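Local coordinates for HpcH/HpaI aldolase/citrate lyase family protein (Burkholderia cenocepacia, PDB 4MF4), which is a TIM-barrel protein of the HpcH/HpaI aldolase/citrate lyase family whose specific function is undetermined, at residues L12-K17 with P78-V83; R19-D24 with G182-F187; A101-F106 with A160-V165; G223-I228 with G243-T248. All blocks are in the same frame, centred on the assembly; numbering follows the deposited sequence. Where two conformers were deposited one is given.

Interaction 1: L12-K17 with P78-V83; sequences LTNSLK and PSEPVV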
# COMPACT_ATOMS: atom_id res chain seq x y z
N LEU A 12 23.40 -15.13 13.18
CA LEU A 12 23.28 -16.63 13.25
C LEU A 12 22.53 -17.15 14.51
O LEU A 12 21.83 -18.15 14.45
CB LEU A 12 24.67 -17.28 13.17
N THR A 13 22.68 -16.48 15.64
CA THR A 13 22.12 -16.96 16.90
C THR A 13 20.99 -16.05 17.37
O THR A 13 21.12 -14.84 17.31
CB THR A 13 23.20 -16.98 17.98
OG1 THR A 13 24.39 -17.49 17.40
CG2 THR A 13 22.80 -17.85 19.16
N ASN A 14 19.88 -16.66 17.77
CA ASN A 14 18.80 -15.98 18.47
C ASN A 14 19.25 -15.76 19.92
O ASN A 14 19.26 -16.69 20.73
CB ASN A 14 17.56 -16.88 18.43
CG ASN A 14 16.37 -16.24 19.09
OD1 ASN A 14 16.52 -15.26 19.83
ND2 ASN A 14 15.16 -16.78 18.80
N SER A 15 19.64 -14.53 20.23
CA SER A 15 20.20 -14.19 21.52
C SER A 15 19.11 -14.10 22.59
O SER A 15 19.41 -14.22 23.79
CB SER A 15 20.97 -12.87 21.44
OG SER A 15 20.11 -11.74 21.29
N LEU A 16 17.86 -13.86 22.15
CA LEU A 16 16.74 -13.80 23.08
C LEU A 16 16.44 -15.18 23.62
O LEU A 16 16.20 -15.34 24.83
CB LEU A 16 15.49 -13.19 22.43
CG LEU A 16 14.36 -12.89 23.40
CD1 LEU A 16 14.77 -11.80 24.38
CD2 LEU A 16 13.09 -12.48 22.67
N LYS A 17 16.45 -16.18 22.75
CA LYS A 17 16.27 -17.57 23.18
C LYS A 17 17.37 -17.99 24.16
O LYS A 17 17.09 -18.64 25.17
CB LYS A 17 16.29 -18.54 22.00
CG LYS A 17 15.82 -19.93 22.35
CD LYS A 17 15.98 -20.91 21.17
CE LYS A 17 15.47 -22.32 21.53
NZ LYS A 17 15.33 -23.22 20.33
N PRO A 78 20.79 -3.84 18.96
CA PRO A 78 20.58 -5.20 19.52
C PRO A 78 19.14 -5.72 19.77
O PRO A 78 19.00 -6.88 20.11
CB PRO A 78 21.32 -5.14 20.88
CG PRO A 78 22.03 -3.86 20.92
CD PRO A 78 21.43 -2.93 19.91
N SER A 79 18.08 -4.92 19.65
CA SER A 79 16.71 -5.44 19.94
C SER A 79 16.31 -6.71 19.15
O SER A 79 16.50 -6.79 17.96
CB SER A 79 15.67 -4.35 19.65
OG SER A 79 15.91 -3.16 20.40
N GLU A 80 15.74 -7.70 19.82
CA GLU A 80 15.32 -8.93 19.18
C GLU A 80 13.82 -8.79 18.92
O GLU A 80 13.07 -8.56 19.83
CB GLU A 80 15.60 -10.10 20.11
CG GLU A 80 17.07 -10.49 20.20
CD GLU A 80 17.48 -11.54 19.16
OE1 GLU A 80 16.59 -12.01 18.41
OE2 GLU A 80 18.67 -11.95 19.14
N PRO A 81 13.38 -8.92 17.67
CA PRO A 81 11.94 -8.95 17.42
C PRO A 81 11.24 -10.23 17.91
O PRO A 81 11.79 -11.37 17.87
CB PRO A 81 11.82 -8.86 15.88
CG PRO A 81 13.18 -9.06 15.35
CD PRO A 81 14.17 -9.22 16.47
N VAL A 82 10.03 -10.02 18.40
CA VAL A 82 9.12 -11.10 18.77
C VAL A 82 7.84 -10.85 17.96
O VAL A 82 7.41 -9.67 17.81
CB VAL A 82 8.82 -11.01 20.28
CG1 VAL A 82 7.76 -12.01 20.70
CG2 VAL A 82 10.11 -11.21 21.11
N VAL A 83 7.23 -11.91 17.43
CA VAL A 83 5.94 -11.78 16.75
C VAL A 83 4.85 -12.49 17.52
O VAL A 83 4.99 -13.69 17.83
CB VAL A 83 5.99 -12.29 15.26
CG1 VAL A 83 4.60 -12.33 14.64
CG2 VAL A 83 6.88 -11.39 14.43

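Interaction 2: R19-D24 with G182-F187; sequences RLRDGD and GVDCLF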
# COMPACT_ATOMS: atom_id res chain seq x y z
N ARG A 19 19.43 -16.15 26.06
CA ARG A 19 19.26 -15.48 27.34
C ARG A 19 18.07 -16.02 28.14
O ARG A 19 18.20 -16.27 29.34
CB ARG A 19 19.15 -13.97 27.16
CG ARG A 19 20.47 -13.31 26.79
CD ARG A 19 20.27 -11.85 26.42
NE ARG A 19 19.88 -11.66 25.03
CZ ARG A 19 19.44 -10.50 24.55
NH1 ARG A 19 19.30 -9.48 25.36
NH2 ARG A 19 19.11 -10.38 23.28
N LEU A 20 16.93 -16.24 27.48
CA LEU A 20 15.74 -16.82 28.16
C LEU A 20 16.02 -18.18 28.83
O LEU A 20 15.56 -18.41 29.96
CB LEU A 20 14.56 -17.02 27.22
CG LEU A 20 13.75 -15.78 26.80
CD1 LEU A 20 12.83 -16.26 25.71
CD2 LEU A 20 12.96 -15.16 27.95
N ARG A 21 16.73 -19.06 28.12
CA ARG A 21 17.04 -20.41 28.62
C ARG A 21 18.21 -20.42 29.60
O ARG A 21 18.25 -21.28 30.46
CB ARG A 21 17.43 -21.37 27.47
CG ARG A 21 16.30 -21.83 26.55
CD ARG A 21 16.88 -22.87 25.60
NE ARG A 21 15.96 -23.42 24.61
CZ ARG A 21 15.00 -24.31 24.85
NH1 ARG A 21 14.76 -24.77 26.08
NH2 ARG A 21 14.22 -24.74 23.83
N ASP A 22 19.18 -19.52 29.42
CA ASP A 22 20.49 -19.63 30.13
C ASP A 22 20.75 -18.59 31.21
O ASP A 22 21.52 -18.86 32.11
CB ASP A 22 21.68 -19.54 29.15
CG ASP A 22 21.73 -20.72 28.16
OD1 ASP A 22 21.19 -21.80 28.47
OD2 ASP A 22 22.32 -20.54 27.06
N GLY A 23 20.16 -17.41 31.09
CA GLY A 23 20.46 -16.31 32.00
C GLY A 23 19.44 -16.23 33.11
O GLY A 23 18.43 -16.94 33.06
N ASP A 24 19.71 -15.41 34.12
CA ASP A 24 18.74 -15.08 35.19
C ASP A 24 18.28 -13.60 35.14
O ASP A 24 17.38 -13.19 35.89
CB ASP A 24 19.31 -15.41 36.58
N GLY A 182 10.38 -27.51 24.48
CA GLY A 182 10.23 -26.46 23.48
C GLY A 182 9.51 -25.19 23.92
O GLY A 182 9.49 -24.22 23.17
N VAL A 183 8.92 -25.18 25.11
CA VAL A 183 8.34 -23.96 25.69
C VAL A 183 9.47 -23.17 26.35
O VAL A 183 10.04 -23.62 27.34
CB VAL A 183 7.23 -24.27 26.73
CG1 VAL A 183 6.88 -23.04 27.57
CG2 VAL A 183 6.01 -24.79 26.02
N ASP A 184 9.82 -22.01 25.81
CA ASP A 184 10.98 -21.25 26.33
C ASP A 184 10.53 -20.15 27.30
O ASP A 184 11.36 -19.60 28.02
CB ASP A 184 11.79 -20.62 25.19
CG ASP A 184 12.26 -21.64 24.15
OD1 ASP A 184 12.93 -22.65 24.55
OD2 ASP A 184 11.93 -21.47 22.95
N CYS A 185 9.24 -19.82 27.34
CA CYS A 185 8.79 -18.77 28.24
C CYS A 185 7.30 -18.88 28.47
O CYS A 185 6.58 -19.13 27.53
CB CYS A 185 9.05 -17.42 27.57
SG CYS A 185 8.64 -15.99 28.63
N LEU A 186 6.84 -18.64 29.70
CA LEU A 186 5.41 -18.56 29.98
C LEU A 186 5.08 -17.09 30.04
O LEU A 186 5.73 -16.37 30.79
CB LEU A 186 5.06 -19.20 31.33
CG LEU A 186 5.46 -20.63 31.57
CD1 LEU A 186 5.27 -21.02 33.04
CD2 LEU A 186 4.69 -21.55 30.64
N PHE A 187 4.06 -16.63 29.31
CA PHE A 187 3.76 -15.20 29.33
C PHE A 187 2.38 -14.91 29.93
O PHE A 187 1.39 -15.46 29.51
CB PHE A 187 3.87 -14.66 27.91
CG PHE A 187 3.79 -13.16 27.81
CD1 PHE A 187 2.57 -12.54 27.69
CD2 PHE A 187 4.93 -12.39 27.77
CE1 PHE A 187 2.49 -11.18 27.54
CE2 PHE A 187 4.86 -11.02 27.63
CZ PHE A 187 3.64 -10.42 27.49
O HOH W 1 13.32 -20.40 29.77
O HOH W 2 12.31 -26.78 26.55

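Interaction 3: A101-F106 with A160-V165; sequences ARTLMF and AVIVQV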
# COMPACT_ATOMS: atom_id res chain seq x y z
N ALA A 101 10.81 -14.17 11.52
CA ALA A 101 10.66 -13.99 12.95
C ALA A 101 11.14 -15.30 13.58
O ALA A 101 10.70 -16.37 13.17
CB ALA A 101 9.22 -13.69 13.33
N ARG A 102 12.04 -15.22 14.54
CA ARG A 102 12.59 -16.43 15.18
C ARG A 102 12.09 -16.61 16.62
O ARG A 102 12.42 -17.62 17.27
CB ARG A 102 14.13 -16.39 15.17
CG ARG A 102 14.69 -16.33 13.77
CD ARG A 102 16.20 -16.60 13.71
NE ARG A 102 16.94 -15.55 14.39
CZ ARG A 102 18.27 -15.57 14.55
NH1 ARG A 102 19.02 -16.58 14.09
NH2 ARG A 102 18.86 -14.57 15.17
N THR A 103 11.35 -15.64 17.13
CA THR A 103 10.70 -15.80 18.43
C THR A 103 9.21 -15.50 18.23
O THR A 103 8.83 -14.43 17.73
CB THR A 103 11.31 -14.88 19.50
OG1 THR A 103 12.73 -15.10 19.62
CG2 THR A 103 10.63 -15.11 20.83
N LEU A 104 8.38 -16.46 18.57
CA LEU A 104 6.94 -16.36 18.37
C LEU A 104 6.21 -16.45 19.68
O LEU A 104 6.59 -17.27 20.57
CB LEU A 104 6.48 -17.51 17.50
CG LEU A 104 6.87 -17.53 16.05
CD1 LEU A 104 6.07 -18.61 15.33
CD2 LEU A 104 6.69 -16.16 15.43
N MET A 105 5.19 -15.62 19.84
CA MET A 105 4.30 -15.70 20.97
C MET A 105 2.94 -16.24 20.50
O MET A 105 2.35 -15.73 19.55
CB MET A 105 4.10 -14.33 21.64
CG MET A 105 3.27 -14.44 22.92
SD MET A 105 3.01 -12.88 23.76
CE MET A 105 4.66 -12.22 23.85
N PHE A 106 2.44 -17.27 21.19
CA PHE A 106 1.12 -17.86 20.90
C PHE A 106 0.09 -17.45 21.98
O PHE A 106 0.31 -17.66 23.20
CB PHE A 106 1.25 -19.38 20.87
CG PHE A 106 2.01 -19.89 19.72
CD1 PHE A 106 3.40 -19.91 19.75
CD2 PHE A 106 1.35 -20.31 18.58
CE1 PHE A 106 4.12 -20.40 18.67
CE2 PHE A 106 2.06 -20.78 17.50
CZ PHE A 106 3.46 -20.82 17.55
N ALA A 160 12.46 -19.74 19.10
CA ALA A 160 11.94 -19.72 20.46
C ALA A 160 10.42 -19.58 20.51
O ALA A 160 9.83 -18.89 19.70
CB ALA A 160 12.59 -18.61 21.24
N VAL A 161 9.81 -20.28 21.46
CA VAL A 161 8.36 -20.30 21.61
C VAL A 161 7.98 -19.74 22.99
O VAL A 161 8.45 -20.21 24.03
CB VAL A 161 7.79 -21.71 21.42
CG1 VAL A 161 6.30 -21.78 21.76
CG2 VAL A 161 8.08 -22.25 20.02
N ILE A 162 7.13 -18.74 22.95
CA ILE A 162 6.51 -18.12 24.13
C ILE A 162 5.01 -18.44 24.10
O ILE A 162 4.31 -18.16 23.09
CB ILE A 162 6.67 -16.59 24.13
CG1 ILE A 162 8.13 -16.19 23.96
CG2 ILE A 162 6.10 -16.00 25.42
CD1 ILE A 162 8.38 -14.70 23.77
N VAL A 163 4.51 -19.03 25.19
CA VAL A 163 3.08 -19.37 25.31
C VAL A 163 2.39 -18.41 26.28
O VAL A 163 2.84 -18.21 27.40
CB VAL A 163 2.87 -20.83 25.71
CG1 VAL A 163 3.40 -21.73 24.61
CG2 VAL A 163 3.52 -21.21 27.04
N GLN A 164 1.30 -17.82 25.83
CA GLN A 164 0.59 -16.91 26.67
C GLN A 164 -0.43 -17.72 27.48
O GLN A 164 -1.23 -18.45 26.92
CB GLN A 164 -0.05 -15.82 25.81
CG GLN A 164 -0.61 -14.69 26.62
CD GLN A 164 -0.91 -13.41 25.79
OE1 GLN A 164 -0.69 -13.34 24.58
NE2 GLN A 164 -1.47 -12.43 26.46
N VAL A 165 -0.36 -17.60 28.81
CA VAL A 165 -1.26 -18.34 29.69
C VAL A 165 -2.28 -17.34 30.20
O VAL A 165 -1.96 -16.44 30.96
CB VAL A 165 -0.49 -19.02 30.83
CG1 VAL A 165 -1.44 -19.85 31.68
CG2 VAL A 165 0.61 -19.90 30.28

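Interaction 4: G223-I228 with G243-T248; sequences GVAVGI and GYRLIT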
# COMPACT_ATOMS: atom_id res chain seq x y z
N GLY A 223 12.33 -24.06 35.99
CA GLY A 223 13.42 -23.34 35.26
C GLY A 223 13.08 -22.74 33.87
O GLY A 223 13.92 -22.68 32.99
N VAL A 224 11.85 -22.28 33.71
CA VAL A 224 11.37 -21.66 32.49
C VAL A 224 11.09 -20.19 32.81
O VAL A 224 10.41 -19.85 33.81
CB VAL A 224 10.08 -22.36 32.03
CG1 VAL A 224 9.52 -21.69 30.77
CG2 VAL A 224 10.32 -23.87 31.82
N ALA A 225 11.66 -19.31 32.00
CA ALA A 225 11.37 -17.89 32.06
C ALA A 225 9.90 -17.57 32.10
O ALA A 225 9.11 -18.18 31.38
CB ALA A 225 11.98 -17.18 30.87
N VAL A 226 9.53 -16.60 32.95
CA VAL A 226 8.19 -16.04 32.90
C VAL A 226 8.18 -14.59 32.44
O VAL A 226 9.04 -13.82 32.82
CB VAL A 226 7.51 -16.18 34.25
CG1 VAL A 226 6.05 -15.75 34.16
CG2 VAL A 226 7.63 -17.65 34.69
N GLY A 227 7.20 -14.25 31.62
CA GLY A 227 7.05 -12.89 31.09
C GLY A 227 5.68 -12.33 31.46
O GLY A 227 4.80 -13.08 31.87
N ILE A 228 5.50 -11.04 31.22
CA ILE A 228 4.31 -10.33 31.65
C ILE A 228 4.22 -9.01 30.91
O ILE A 228 5.26 -8.40 30.53
CB ILE A 228 4.33 -10.12 33.20
CG1 ILE A 228 2.97 -9.62 33.71
CG2 ILE A 228 5.48 -9.23 33.58
CD1 ILE A 228 2.77 -9.77 35.20
N GLY A 243 10.41 -11.46 40.25
CA GLY A 243 11.17 -12.48 39.54
C GLY A 243 10.74 -12.79 38.11
O GLY A 243 11.23 -13.73 37.51
N TYR A 244 9.78 -12.04 37.59
CA TYR A 244 9.51 -12.10 36.18
C TYR A 244 10.77 -11.64 35.43
O TYR A 244 11.45 -10.69 35.84
CB TYR A 244 8.37 -11.16 35.80
CG TYR A 244 7.01 -11.60 36.26
CD1 TYR A 244 6.19 -12.43 35.47
CD2 TYR A 244 6.54 -11.19 37.51
CE1 TYR A 244 4.93 -12.85 35.92
CE2 TYR A 244 5.29 -11.58 37.95
CZ TYR A 244 4.49 -12.41 37.16
OH TYR A 244 3.26 -12.76 37.63
N ARG A 245 11.05 -12.29 34.30
CA ARG A 245 12.20 -11.95 33.43
C ARG A 245 11.83 -11.21 32.11
O ARG A 245 12.41 -10.13 31.80
CB ARG A 245 12.99 -13.20 33.17
CG ARG A 245 13.69 -13.69 34.44
CD ARG A 245 14.63 -14.79 34.14
NE ARG A 245 15.68 -14.27 33.26
CZ ARG A 245 16.20 -14.93 32.24
NH1 ARG A 245 15.79 -16.16 31.93
NH2 ARG A 245 17.12 -14.34 31.50
N LEU A 246 10.83 -11.69 31.38
CA LEU A 246 10.49 -11.05 30.10
C LEU A 246 9.37 -10.05 30.32
O LEU A 246 8.15 -10.38 30.25
CB LEU A 246 10.09 -12.10 29.08
CG LEU A 246 9.97 -11.58 27.65
CD1 LEU A 246 11.31 -11.66 26.93
CD2 LEU A 246 8.94 -12.35 26.88
N ILE A 247 9.76 -8.81 30.59
CA ILE A 247 8.83 -7.80 31.06
C ILE A 247 8.58 -6.78 29.95
O ILE A 247 9.53 -6.17 29.46
CB ILE A 247 9.37 -7.09 32.29
CG1 ILE A 247 9.53 -8.09 33.44
CG2 ILE A 247 8.42 -5.98 32.71
CD1 ILE A 247 10.16 -7.53 34.69
N THR A 248 7.31 -6.63 29.57
CA THR A 248 6.89 -5.66 28.56
C THR A 248 6.57 -4.36 29.28
O THR A 248 5.71 -4.34 30.13
CB THR A 248 5.57 -6.07 27.84
OG1 THR A 248 5.57 -7.45 27.47
CG2 THR A 248 5.37 -5.27 26.60
O HOH W 3 10.99 -15.63 35.28

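Interaction 1: L12-K17 with P78-V83
S15 holds the carboxylate of E80 with both its backbone and its side chain. OG donates to E80 OE2 over 2.6 Å, arriving on the anti side of the carboxylate and a little out of its plane, while S15 N reaches the same oxygen at 3.0 Å from above that plane. The serine hydroxyl can turn back to share OE2 with its own N-H because OG lies between the backbone N and the carbonyl carbon (chi1 71°); R19 NH2 also bonds to this OG. E80 leaves its strand with CG beside the backbone N and then bends at chi2 (-90°), which folds the carboxylate up against the start of the helix; its CG rests on L16 CB, 3.8 Å away. Two donors on one oxygen probably favour the charged form of E80, and the N-terminal end of the helix would add to this. N14 is the N-cap: its OD1 accepts from K17 N at 3.1 Å, with the donor above the amide plane, and more weakly from L16 N. The amide's ND2 bonds to Q158 O and T103 OG1. Further along, L16 sends CD2 to V82 CG2 (3.6 Å), the two side chains crossing at about a right angle. Helix 15-22 thus begins against strand 80-84, with W50 of strand 50-54 and T103 of strand 103-106 also touching L16, and A160 of strand 160-165 meeting N14 and K17.

Interaction 2: R19-D24 with G182-F187
R21 starts with CG beside its backbone N (chi1 -72°) and runs extended from CG to NE, carrying its guanidinium across to D184, whose carboxylate carbon also stands beside its own backbone N (chi1 -56°). The two form a salt bridge from NH2 to OD1, modelled at 2.6 Å, although the position of OD1 is doubtful. As modelled, the carboxylate lies over one face of the guanidinium, and the two planes stand 80° apart. At the guanidinium edge, in its plane, a water accepts from R21 NH1 and from G182 N, 2.9 Å from the latter, tying the arginine to the turn as well. A second water donates to both L20 O and D184 O, the latter at 2.7 Å, and so joins the two backbones. Beside these polar links, L20 CD1 lies 4.4 Å from C185 CB in a loose apolar contact. D184 OD2 turns to V161 N, so the aspartate ties the neighbouring strand as well as the helix. Helix 15-22 lies here over one end of the barrel: L20 and C185 both pack on L246 of strand 246-251, and L20 also touches L27 of strand 27-32.

Interaction 3: A101-F106 with A160-V165
I162 O is gripped by F106 N at 2.8 Å, nearly in line with the carbonyl, and is also approached by M105 CA in a C-H...O contact of 3.2 Å. It belongs to the parallel pairing of strands 103-106 and 160-165, neighbours in the eight-stranded TIM barrel. The bonds alternate between the strands: A160 N to R102 O, L104 N to A160 O, I162 N to L104 O, then Q164 N to F106 O. The two strand directions differ by 19°. T103, M105, A160 and I162 share one face. There T103 CG2 touches I162 CD1 at 3.7 Å; the isoleucine CG1 branch, beside its backbone N (chi1 -54°), carries CD1 back to the threonine, whereas CG2, anti to that N, meets M105 CG at 4.1 Å. F187 of strand 185-188 packs against M105 and I162. The opposite face carries L104, V161, F106 and V163, with helix 90-98 covering L104 and F106. Toward the C-terminal end of strand 160-165, Q164 OE1 bonds to R84 NH1, and the glutamine side chain comes near a bound 1,2-ethanediol. F106 CD1 lies 4.0 Å from V161 CG1, while I162 O sits in plane at the edge of the phenylalanine ring.

Interaction 4: G223-I228 with G243-T248
I228 lies over one face of the Y244 ring, its CD1 3.7 Å above the plane and offset toward the rim. This is a CH-pi contact: I228 CD1 is 4.0 Å from the Y244 ring centroid, 24° off the normal. CG1 of the isoleucine is anti to the backbone N (chi1 -169°), which sends I228 CD1 out along the ring toward Y244 CZ, while I228 CG2, on the other branch, stays near Y244 CG and Y244 CD1. V226 approaches the same ring obliquely, its CG1 being 3.6 Å from Y244 CD1. M212 and L216 of helix 206-222 touch Y244, and Y239 of helix 233-242 meets its ring edge-to-face. These side chains belong to a beta-alpha-beta unit in which helix 233-242 connects the parallel strands 225-230 and 246-251; G243 ends that helix in a Schellman motif. Where the strands join, V226 O accepts twice, from R245 N at 2.9 Å and from L246 N at 3.1 Å. I228 O likewise takes T248 N almost head-on at 2.9 Å and, from above the carbonyl plane, T248 OG1 at 3.2 Å. A water bridges V226 N and G243 O. R245, bent at chi3, brings NH1 near A225 CB, and its NH2 forms a salt bridge with E25 and a hydrogen bond with R19 O.

Interactions 3 and 4 are strand-to-strand pairings inside the barrel wall, with buried apolar side chains and backbone bonds that are regular in interaction 3 but doubled at V226 O in interaction 4. Interactions 1 and 2 set the two ends of helix 15-22 against the same sheet, through a carboxylate held by S15 in the first and an ion pair with bridging waters in the second. They bury about half as much surface and include exposed residues. Interaction 3 lies closest to the chain centre, about 5 Å between centres; the others are about 11 Å away. Neighbouring strands link them: V83 of interaction 1 pairs with 101-106, F187 of interaction 2 with 160-165, and L186 with G227 of interaction 4. I162 and L246 touch between interactions 3 and 4.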